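Local atomic coordinates of CDP-glucose 4,6-dehydratase (Salmonella enterica subsp. enterica serovar Typhi, PDB entry 1WVG), a protein that catalyses the NAD(+)-dependent removal of water from CDP-D-glucose to give CDP-4-dehydro-6-deoxy-D-glucose, an early step toward CDP-3,6-dideoxy-D-mannose for the lipopolysaccharide O-antigen. Residues A170-N173 and N177-N180; A246-T251 and M312-H317; D277-L282 and R328-H333. All coordinates share one frame; numbering follows the deposited sequence.

The three contacts use separate elements of the chain. Contact 1 is local and lies at the surface: the last turns of helix 156-175 meet the loop that follows, and a side-chain amide supplies the one hydrogen bond between the segments. Contact 2, with its centre about 19 Å from that of contact 1, is partly buried and joins helix 236-251 to the end of helix 308-314 through a thin, mixed touch of arginine and leucine. Contact 3 lies across the chain's centre from contact 1; it is buried, wholly apolar and pairs helix 272-283 with helix 322-337. Contacts 2 and 3 alternate along the sequence, and their later helices, 308-314 and 322-337, are consecutive.

Contact 1 of 3, residues A170-N173 and N177-N180; sequences AFRN and NPAN
Polar contact between 170-173 and 177-180 centres on Asn177, whose side-chain amide faces back to the helix end. Its ND2 donates to Asn173 O at 2.9 Å; the N-H points at the acceptor within 14° of straight, on a lone pair in the carbonyl plane, and Asn173 O lies close to the plane of the Asn177 amide. This suits a carbonyl in the last turn of a helix, where backbone donors run out. Asn177 CB already lies 3.4 Å from Asn173 O, and with CG anti to the backbone N (chi1 -162°) the amide is turned so that ND2 meets that oxygen. The other end of the amide serves its own segment: OD1 accepts from Ala179 N at 2.8 Å, again on a lone pair. One asparagine, donor and acceptor at once, is thereby held at both ends, which fixes the rotation of its amide.

Apolar contact is slight. The aliphatic part of Arg172 passes the ring of Pro178, with CG 4.2 Å from Pro178 CD, while its guanidinium end turns to Leu188, whose carbonyl oxygen accepts from NE. Tyr154 of a second subunit packs on both Asn173 and Asn177, so the turn borders a subunit interface.

The bond from OD1 to the backbone N two residues on defines an Asx turn, used here where the chain leaves helix 156-175 and heads into helix 181-184.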
loop_
_atom_site.group_PDB
_atom_site.type_symbol
_atom_site.label_atom_id
_atom_site.label_comp_id
_atom_site.label_asym_id
_atom_site.label_seq_id
_atom_site.Cartn_x
_atom_site.Cartn_y
_atom_site.Cartn_z
ATOM N N ALA A 170 -21.054 -3.123 1.565
ATOM C CA ALA A 170 -21.884 -1.967 1.893
ATOM C C ALA A 170 -23.194 -2.447 2.525
ATOM O O ALA A 170 -23.751 -1.840 3.447
ATOM C CB ALA A 170 -22.078 -1.003 0.720
ATOM N N PHE A 171 -23.706 -3.587 2.051
ATOM C CA PHE A 171 -24.916 -4.099 2.660
ATOM C C PHE A 171 -24.570 -4.532 4.071
ATOM O O PHE A 171 -25.279 -4.246 5.040
ATOM C CB PHE A 171 -25.499 -5.283 1.871
ATOM C CG PHE A 171 -26.576 -4.818 0.926
ATOM C CD1 PHE A 171 -26.242 -4.119 -0.236
ATOM C CD2 PHE A 171 -27.929 -5.045 1.195
ATOM C CE1 PHE A 171 -27.224 -3.679 -1.131
ATOM C CE2 PHE A 171 -28.925 -4.598 0.320
ATOM C CZ PHE A 171 -28.570 -3.923 -0.850
ATOM N N ARG A 172 -23.444 -5.228 4.159
ATOM C CA ARG A 172 -23.011 -5.678 5.442
ATOM C C ARG A 172 -22.904 -4.523 6.401
ATOM O O ARG A 172 -23.453 -4.584 7.489
ATOM C CB ARG A 172 -21.679 -6.378 5.414
ATOM C CG ARG A 172 -21.322 -6.968 6.767
ATOM C CD ARG A 172 -19.977 -7.702 6.739
ATOM N NE ARG A 172 -19.774 -8.782 5.733
ATOM C CZ ARG A 172 -18.922 -8.692 4.680
ATOM N NH1 ARG A 172 -18.212 -7.583 4.445
ATOM N NH2 ARG A 172 -18.766 -9.717 3.822
ATOM N N ASN A 173 -22.191 -3.473 5.982
ATOM C CA ASN A 173 -21.968 -2.278 6.794
ATOM C C ASN A 173 -23.234 -1.570 7.218
ATOM O O ASN A 173 -23.460 -1.299 8.409
ATOM C CB ASN A 173 -21.003 -1.257 6.146
ATOM C CG ASN A 173 -19.545 -1.580 6.408
ATOM O OD1 ASN A 173 -19.205 -2.144 7.470
ATOM N ND2 ASN A 173 -18.685 -1.225 5.449
ATOM N N ASN A 177 -24.849 -5.089 9.990
ATOM C CA ASN A 177 -23.653 -4.753 10.723
ATOM C C ASN A 177 -23.321 -5.670 11.892
ATOM O O ASN A 177 -24.114 -5.868 12.794
ATOM C CB ASN A 177 -23.651 -3.279 11.111
ATOM C CG ASN A 177 -22.270 -2.814 11.467
ATOM O OD1 ASN A 177 -21.619 -3.299 12.402
ATOM N ND2 ASN A 177 -21.793 -1.889 10.669
ATOM N N PRO A 178 -22.122 -6.236 11.920
ATOM C CA PRO A 178 -21.789 -7.102 13.046
ATOM C C PRO A 178 -22.154 -6.496 14.401
ATOM O O PRO A 178 -22.528 -7.220 15.318
ATOM C CB PRO A 178 -20.301 -7.449 12.911
ATOM C CG PRO A 178 -19.969 -7.227 11.433
ATOM C CD PRO A 178 -21.062 -6.305 10.862
ATOM N N ALA A 179 -22.067 -5.160 14.513
ATOM C CA ALA A 179 -22.389 -4.410 15.739
ATOM C C ALA A 179 -23.810 -4.660 16.187
ATOM O O ALA A 179 -24.088 -4.975 17.340
ATOM C CB ALA A 179 -22.230 -2.904 15.557
ATOM N N ASN A 180 -24.711 -4.487 15.242
ATOM C CA ASN A 180 -26.112 -4.688 15.502
ATOM C C ASN A 180 -26.542 -6.098 15.136
ATOM O O ASN A 180 -27.704 -6.325 14.797
ATOM C CB ASN A 180 -26.966 -3.656 14.748
ATOM C CG ASN A 180 -26.274 -3.195 13.487
ATOM O OD1 ASN A 180 -25.817 -2.048 13.420
ATOM N ND2 ASN A 180 -26.130 -4.097 12.515
#

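Contact 2 of 3, residues A246-T251 and M312-H317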
loop_
_atom_site.group_PDB
_atom_site.type_symbol
_atom_site.label_atom_id
_atom_site.label_comp_id
_atom_site.label_asym_id
_atom_site.label_seq_id
_atom_site.Cartn_x
_atom_site.Cartn_y
_atom_site.Cartn_z
ATOM N N ALA A 246 -20.893 -21.383 5.672
ATOM C CA ALA A 246 -22.301 -21.232 6.019
ATOM C C ALA A 246 -22.572 -21.784 7.424
ATOM O O ALA A 246 -23.357 -21.241 8.210
ATOM C CB ALA A 246 -23.178 -21.963 5.012
ATOM N N GLN A 247 -21.927 -22.900 7.722
ATOM C CA GLN A 247 -22.078 -23.513 9.021
ATOM C C GLN A 247 -21.732 -22.514 10.140
ATOM O O GLN A 247 -22.506 -22.233 11.063
ATOM C CB GLN A 247 -21.153 -24.730 9.037
ATOM C CG GLN A 247 -21.853 -25.936 8.378
ATOM C CD GLN A 247 -20.939 -27.096 8.017
ATOM O OE1 GLN A 247 -21.297 -27.921 7.158
ATOM N NE2 GLN A 247 -19.760 -27.165 8.644
ATOM N N ARG A 248 -20.528 -21.967 10.015
ATOM C CA ARG A 248 -19.980 -20.991 10.941
ATOM C C ARG A 248 -20.807 -19.740 11.035
ATOM O O ARG A 248 -21.040 -19.227 12.116
ATOM C CB ARG A 248 -18.563 -20.643 10.563
ATOM C CG ARG A 248 -17.791 -21.945 10.601
ATOM C CD ARG A 248 -17.526 -22.377 12.037
ATOM N NE ARG A 248 -16.089 -22.396 12.258
ATOM C CZ ARG A 248 -15.463 -22.114 13.393
ATOM N NH1 ARG A 248 -16.118 -21.805 14.517
ATOM N NH2 ARG A 248 -14.122 -22.152 13.387
ATOM N N LEU A 249 -21.279 -19.255 9.900
ATOM C CA LEU A 249 -22.106 -18.043 9.910
ATOM C C LEU A 249 -23.404 -18.306 10.640
ATOM O O LEU A 249 -24.007 -17.410 11.226
ATOM C CB LEU A 249 -22.485 -17.520 8.493
ATOM C CG LEU A 249 -21.366 -16.787 7.748
ATOM C CD1 LEU A 249 -21.699 -16.727 6.244
ATOM C CD2 LEU A 249 -21.211 -15.374 8.323
ATOM N N TYR A 250 -23.851 -19.552 10.547
ATOM C CA TYR A 250 -25.107 -19.923 11.174
ATOM C C TYR A 250 -25.117 -19.633 12.661
ATOM O O TYR A 250 -26.054 -19.047 13.219
ATOM C CB TYR A 250 -25.449 -21.396 10.945
ATOM C CG TYR A 250 -26.939 -21.563 10.970
ATOM C CD1 TYR A 250 -27.670 -21.494 9.786
ATOM C CD2 TYR A 250 -27.627 -21.790 12.166
ATOM C CE1 TYR A 250 -29.060 -21.649 9.782
ATOM C CE2 TYR A 250 -29.016 -21.951 12.182
ATOM C CZ TYR A 250 -29.735 -21.873 10.983
ATOM O OH TYR A 250 -31.110 -22.013 10.970
ATOM N N THR A 251 -24.036 -20.038 13.290
ATOM C CA THR A 251 -23.930 -19.801 14.695
ATOM C C THR A 251 -23.106 -18.575 15.174
ATOM O O THR A 251 -23.412 -18.030 16.234
ATOM C CB THR A 251 -23.648 -21.133 15.340
ATOM O OG1 THR A 251 -22.597 -21.742 14.612
ATOM C CG2 THR A 251 -24.957 -21.911 15.175
ATOM N N MET A 312 -6.030 -20.835 8.356
ATOM C CA MET A 312 -5.920 -20.538 9.784
ATOM C C MET A 312 -7.235 -20.279 10.458
ATOM O O MET A 312 -7.532 -20.825 11.497
ATOM C CB MET A 312 -5.230 -19.217 10.145
ATOM C CG MET A 312 -4.138 -18.746 9.240
ATOM S SD MET A 312 -2.982 -20.035 8.774
ATOM C CE MET A 312 -1.543 -18.970 8.451
ATOM N N GLN A 313 -7.970 -19.347 9.903
ATOM C CA GLN A 313 -9.220 -18.929 10.506
ATOM C C GLN A 313 -10.453 -19.853 10.461
ATOM O O GLN A 313 -11.233 -19.873 11.432
ATOM C CB GLN A 313 -9.513 -17.406 10.340
ATOM C CG GLN A 313 -8.277 -16.523 10.588
ATOM C CD GLN A 313 -8.482 -15.027 10.337
ATOM O OE1 GLN A 313 -7.524 -14.232 10.374
ATOM N NE2 GLN A 313 -9.722 -14.621 10.068
ATOM N N LEU A 314 -10.645 -20.580 9.354
ATOM C CA LEU A 314 -11.787 -21.479 9.231
ATOM C C LEU A 314 -11.302 -22.888 9.438
ATOM O O LEU A 314 -12.109 -23.815 9.625
ATOM C CB LEU A 314 -12.402 -21.431 7.804
ATOM C CG LEU A 314 -13.263 -20.200 7.540
ATOM C CD1 LEU A 314 -13.561 -20.095 6.057
ATOM C CD2 LEU A 314 -14.569 -20.300 8.335
ATOM N N GLY A 315 -9.966 -23.004 9.363
ATOM C CA GLY A 315 -9.216 -24.244 9.453
ATOM C C GLY A 315 -9.563 -25.087 8.223
ATOM O O GLY A 315 -9.665 -26.297 8.290
ATOM N N TRP A 316 -9.776 -24.445 7.071
ATOM C CA TRP A 316 -10.143 -25.177 5.866
ATOM C C TRP A 316 -8.946 -25.448 4.967
ATOM O O TRP A 316 -8.130 -24.570 4.731
ATOM C CB TRP A 316 -11.246 -24.384 5.092
ATOM C CG TRP A 316 -11.544 -24.885 3.699
ATOM C CD1 TRP A 316 -12.569 -25.715 3.315
ATOM C CD2 TRP A 316 -10.788 -24.611 2.504
ATOM N NE1 TRP A 316 -12.508 -25.969 1.971
ATOM C CE2 TRP A 316 -11.433 -25.295 1.447
ATOM C CE3 TRP A 316 -9.660 -23.828 2.244
ATOM C CZ2 TRP A 316 -10.961 -25.226 0.150
ATOM C CZ3 TRP A 316 -9.206 -23.758 0.959
ATOM C CH2 TRP A 316 -9.844 -24.454 -0.060
ATOM N N HIS A 317 -8.843 -26.666 4.458
ATOM C CA HIS A 317 -7.748 -27.036 3.586
ATOM C C HIS A 317 -8.300 -27.843 2.414
ATOM O O HIS A 317 -9.374 -28.451 2.542
ATOM C CB HIS A 317 -6.675 -27.820 4.365
ATOM C CG HIS A 317 -6.357 -27.189 5.709
ATOM N ND1 HIS A 317 -5.253 -26.358 5.893
ATOM C CD2 HIS A 317 -7.014 -27.259 6.912
ATOM C CE1 HIS A 317 -5.264 -25.960 7.165
ATOM N NE2 HIS A 317 -6.316 -26.481 7.811
#
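Arg248 and Leu314 mark the closest approach of the two backbones, their CA atoms 8.4 Å apart, so the backbones do not touch each other and the gap is bridged by side chains, chiefly that of Arg248, which also nears a backbone carbonyl. Arg248, whose CB points toward 312-317, spans most of the gap. Its chain bends at chi2 (-75°) and again at chi3, and it touches with two different parts. The aliphatic part comes first: CG lies 4.3 Å from Leu314 CD2, a loose van der Waals contact. Farther out, NH2 stands 4.2 Å from Gln313 O, too long for a hydrogen bond, with the oxygen oblique to the guanidinium.

The charge is answered within the arginine's own neighbourhood, since NH1 forms a salt bridge with Glu252. Leucine suits position 314 because its buried side chain also packs on Trp260 and Phe262 of strand 259-262 and on Phe256.

Arginine fits this boundary because its methylenes can lie against leucine while its charged end remains near polar groups. With no hydrogen bond or salt bridge between the segments, cohesion here is weak and largely dispersive, and the polar carbonyl of Gln313 probably adds at most a modest electrostatic attraction.

Contact 3 of 3, residues D277-L282 and R328-H333; sequences DKMVTL and RIVKWH
Val330 on one helix and Met279 and Leu282 on the other make up most of this contact, and all of it is apolar. The short axes of 277-282 and 328-333 approach to 10.5 Å and cross at -45°, running in the same general direction.

Val330 is the central residue. Its CB points toward the other helix, and its CG2 methyl does the touching, lying 3.7 Å from Leu282 CB and 4.0 Å from Leu282 CD1. The valine thus rests against both the root and one terminal methyl of the leucine. Its chi1 of 154° places CG2 beside the backbone N and anti to the carbonyl carbon. A compact, branched valine suits this place, because it presents a methyl close to its own helix where the backbones are nearest: the Leu282 and Val330 CA atoms are 7.0 Å apart.

Met279 reaches the same methyl from a turn earlier, with SD 4.2 Å from Val330 CG2. Its chain is folded at every torsion, which brings its end nearer the facing helix than the direction of its CB suggests, and CE then comes 4.4 Å from Ile329 CG2. A long, flexible thioether suits a place where one side chain must touch two branched neighbours, Val330 through SD and Ile329 through CE.

Around the pair, Leu326 of helix 322-337 touches both Met279 and Leu282, extending the apolar seam by another turn. Ile208 of helix 207-216 also packs on Met279, and Leu212 and Glu216 of that helix meet His333, so helix 207-216 borders both helices of the contact.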
loop_
_atom_site.group_PDB
_atom_site.type_symbol
_atom_site.label_atom_id
_atom_site.label_comp_id
_atom_site.label_asym_id
_atom_site.label_seq_id
_atom_site.Cartn_x
_atom_site.Cartn_y
_atom_site.Cartn_z
ATOM N N ASP A 277 -1.193 -30.554 -21.394
ATOM C CA ASP A 277 -0.264 -31.654 -21.594
ATOM C C ASP A 277 -0.667 -32.878 -20.778
ATOM O O ASP A 277 -0.651 -34.061 -21.186
ATOM C CB ASP A 277 1.180 -31.198 -21.300
ATOM C CG ASP A 277 1.862 -30.544 -22.471
ATOM O OD1 ASP A 277 1.391 -30.500 -23.591
ATOM O OD2 ASP A 277 2.992 -29.979 -22.162
ATOM N N LYS A 278 -1.058 -32.591 -19.563
ATOM C CA LYS A 278 -1.444 -33.678 -18.681
ATOM C C LYS A 278 -2.719 -34.411 -19.154
ATOM O O LYS A 278 -2.857 -35.664 -19.145
ATOM C CB LYS A 278 -1.555 -33.128 -17.260
ATOM C CG LYS A 278 -1.626 -34.253 -16.230
ATOM C CD LYS A 278 -0.520 -35.298 -16.372
ATOM C CE LYS A 278 0.328 -35.473 -15.116
ATOM N NZ LYS A 278 1.774 -35.525 -15.383
ATOM N N MET A 279 -3.666 -33.556 -19.535
ATOM C CA MET A 279 -4.950 -33.976 -20.035
ATOM C C MET A 279 -4.739 -34.895 -21.261
ATOM O O MET A 279 -5.304 -35.997 -21.347
ATOM C CB MET A 279 -5.812 -32.722 -20.329
ATOM C CG MET A 279 -6.394 -32.077 -19.055
ATOM S SD MET A 279 -7.546 -33.212 -18.186
ATOM C CE MET A 279 -9.073 -32.776 -19.070
ATOM N N VAL A 280 -3.874 -34.456 -22.203
ATOM C CA VAL A 280 -3.532 -35.232 -23.404
ATOM C C VAL A 280 -3.144 -36.644 -22.975
ATOM O O VAL A 280 -3.627 -37.690 -23.435
ATOM C CB VAL A 280 -2.371 -34.563 -24.165
ATOM C CG1 VAL A 280 -1.562 -35.585 -24.970
ATOM C CG2 VAL A 280 -2.835 -33.362 -25.021
ATOM N N THR A 281 -2.257 -36.643 -22.007
ATOM C CA THR A 281 -1.766 -37.861 -21.448
ATOM C C THR A 281 -2.857 -38.710 -20.797
ATOM O O THR A 281 -2.918 -39.923 -20.992
ATOM C CB THR A 281 -0.708 -37.440 -20.428
ATOM O OG1 THR A 281 0.460 -37.057 -21.125
ATOM C CG2 THR A 281 -0.453 -38.569 -19.439
ATOM N N LEU A 282 -3.697 -38.055 -19.992
ATOM C CA LEU A 282 -4.762 -38.703 -19.283
ATOM C C LEU A 282 -5.764 -39.317 -20.224
ATOM O O LEU A 282 -6.286 -40.399 -19.979
ATOM C CB LEU A 282 -5.455 -37.594 -18.494
ATOM C CG LEU A 282 -4.714 -37.376 -17.193
ATOM C CD1 LEU A 282 -5.515 -36.416 -16.314
ATOM C CD2 LEU A 282 -4.623 -38.716 -16.476
ATOM N N ARG A 328 -9.678 -37.444 -12.158
ATOM C CA ARG A 328 -11.083 -37.606 -11.851
ATOM C C ARG A 328 -11.981 -36.983 -12.892
ATOM O O ARG A 328 -13.036 -37.536 -13.164
ATOM C CB ARG A 328 -11.428 -37.011 -10.495
ATOM C CG ARG A 328 -11.047 -37.945 -9.365
ATOM C CD ARG A 328 -11.081 -37.249 -8.004
ATOM N NE ARG A 328 -10.868 -38.147 -6.857
ATOM C CZ ARG A 328 -11.728 -39.100 -6.421
ATOM N NH1 ARG A 328 -12.901 -39.330 -7.001
ATOM N NH2 ARG A 328 -11.408 -39.837 -5.359
ATOM N N ILE A 329 -11.586 -35.847 -13.469
ATOM C CA ILE A 329 -12.418 -35.216 -14.506
ATOM C C ILE A 329 -12.560 -36.119 -15.727
ATOM O O ILE A 329 -13.611 -36.197 -16.379
ATOM C CB ILE A 329 -11.774 -33.928 -14.989
ATOM C CG1 ILE A 329 -11.906 -32.905 -13.893
ATOM C CG2 ILE A 329 -12.407 -33.329 -16.230
ATOM C CD1 ILE A 329 -11.231 -31.601 -14.306
ATOM N N VAL A 330 -11.433 -36.768 -16.036
ATOM C CA VAL A 330 -11.317 -37.677 -17.161
ATOM C C VAL A 330 -12.204 -38.891 -16.994
ATOM O O VAL A 330 -12.980 -39.287 -17.843
ATOM C CB VAL A 330 -9.892 -38.151 -17.260
ATOM C CG1 VAL A 330 -9.912 -39.516 -17.943
ATOM C CG2 VAL A 330 -9.081 -37.122 -18.060
ATOM N N LYS A 331 -12.063 -39.485 -15.852
ATOM C CA LYS A 331 -12.850 -40.614 -15.526
ATOM C C LYS A 331 -14.287 -40.250 -15.655
ATOM O O LYS A 331 -15.045 -40.981 -16.270
ATOM C CB LYS A 331 -12.561 -41.049 -14.112
ATOM C CG LYS A 331 -11.418 -42.047 -14.129
ATOM C CD LYS A 331 -10.933 -42.514 -12.768
ATOM C CE LYS A 331 -9.500 -43.025 -12.859
ATOM N NZ LYS A 331 -8.886 -43.285 -11.534
ATOM N N TRP A 332 -14.655 -39.121 -15.073
ATOM C CA TRP A 332 -16.053 -38.687 -15.100
ATOM C C TRP A 332 -16.578 -38.512 -16.504
ATOM O O TRP A 332 -17.645 -39.005 -16.878
ATOM C CB TRP A 332 -16.343 -37.427 -14.229
ATOM C CG TRP A 332 -17.793 -37.090 -13.927
ATOM C CD1 TRP A 332 -18.478 -37.259 -12.728
ATOM C CD2 TRP A 332 -18.737 -36.481 -14.822
ATOM N NE1 TRP A 332 -19.779 -36.783 -12.808
ATOM C CE2 TRP A 332 -19.952 -36.298 -14.090
ATOM C CE3 TRP A 332 -18.673 -36.102 -16.162
ATOM C CZ2 TRP A 332 -21.074 -35.775 -14.709
ATOM C CZ3 TRP A 332 -19.786 -35.544 -16.743
ATOM C CH2 TRP A 332 -20.964 -35.386 -16.027
ATOM N N HIS A 333 -15.822 -37.785 -17.293
ATOM C CA HIS A 333 -16.238 -37.525 -18.645
ATOM C C HIS A 333 -16.493 -38.794 -19.457
ATOM O O HIS A 333 -17.503 -38.928 -20.155
ATOM C CB HIS A 333 -15.273 -36.575 -19.342
ATOM C CG HIS A 333 -15.932 -35.875 -20.463
ATOM N ND1 HIS A 333 -16.870 -34.883 -20.229
ATOM C CD2 HIS A 333 -15.756 -36.026 -21.809
ATOM C CE1 HIS A 333 -17.256 -34.451 -21.437
ATOM N NE2 HIS A 333 -16.594 -35.116 -22.402
#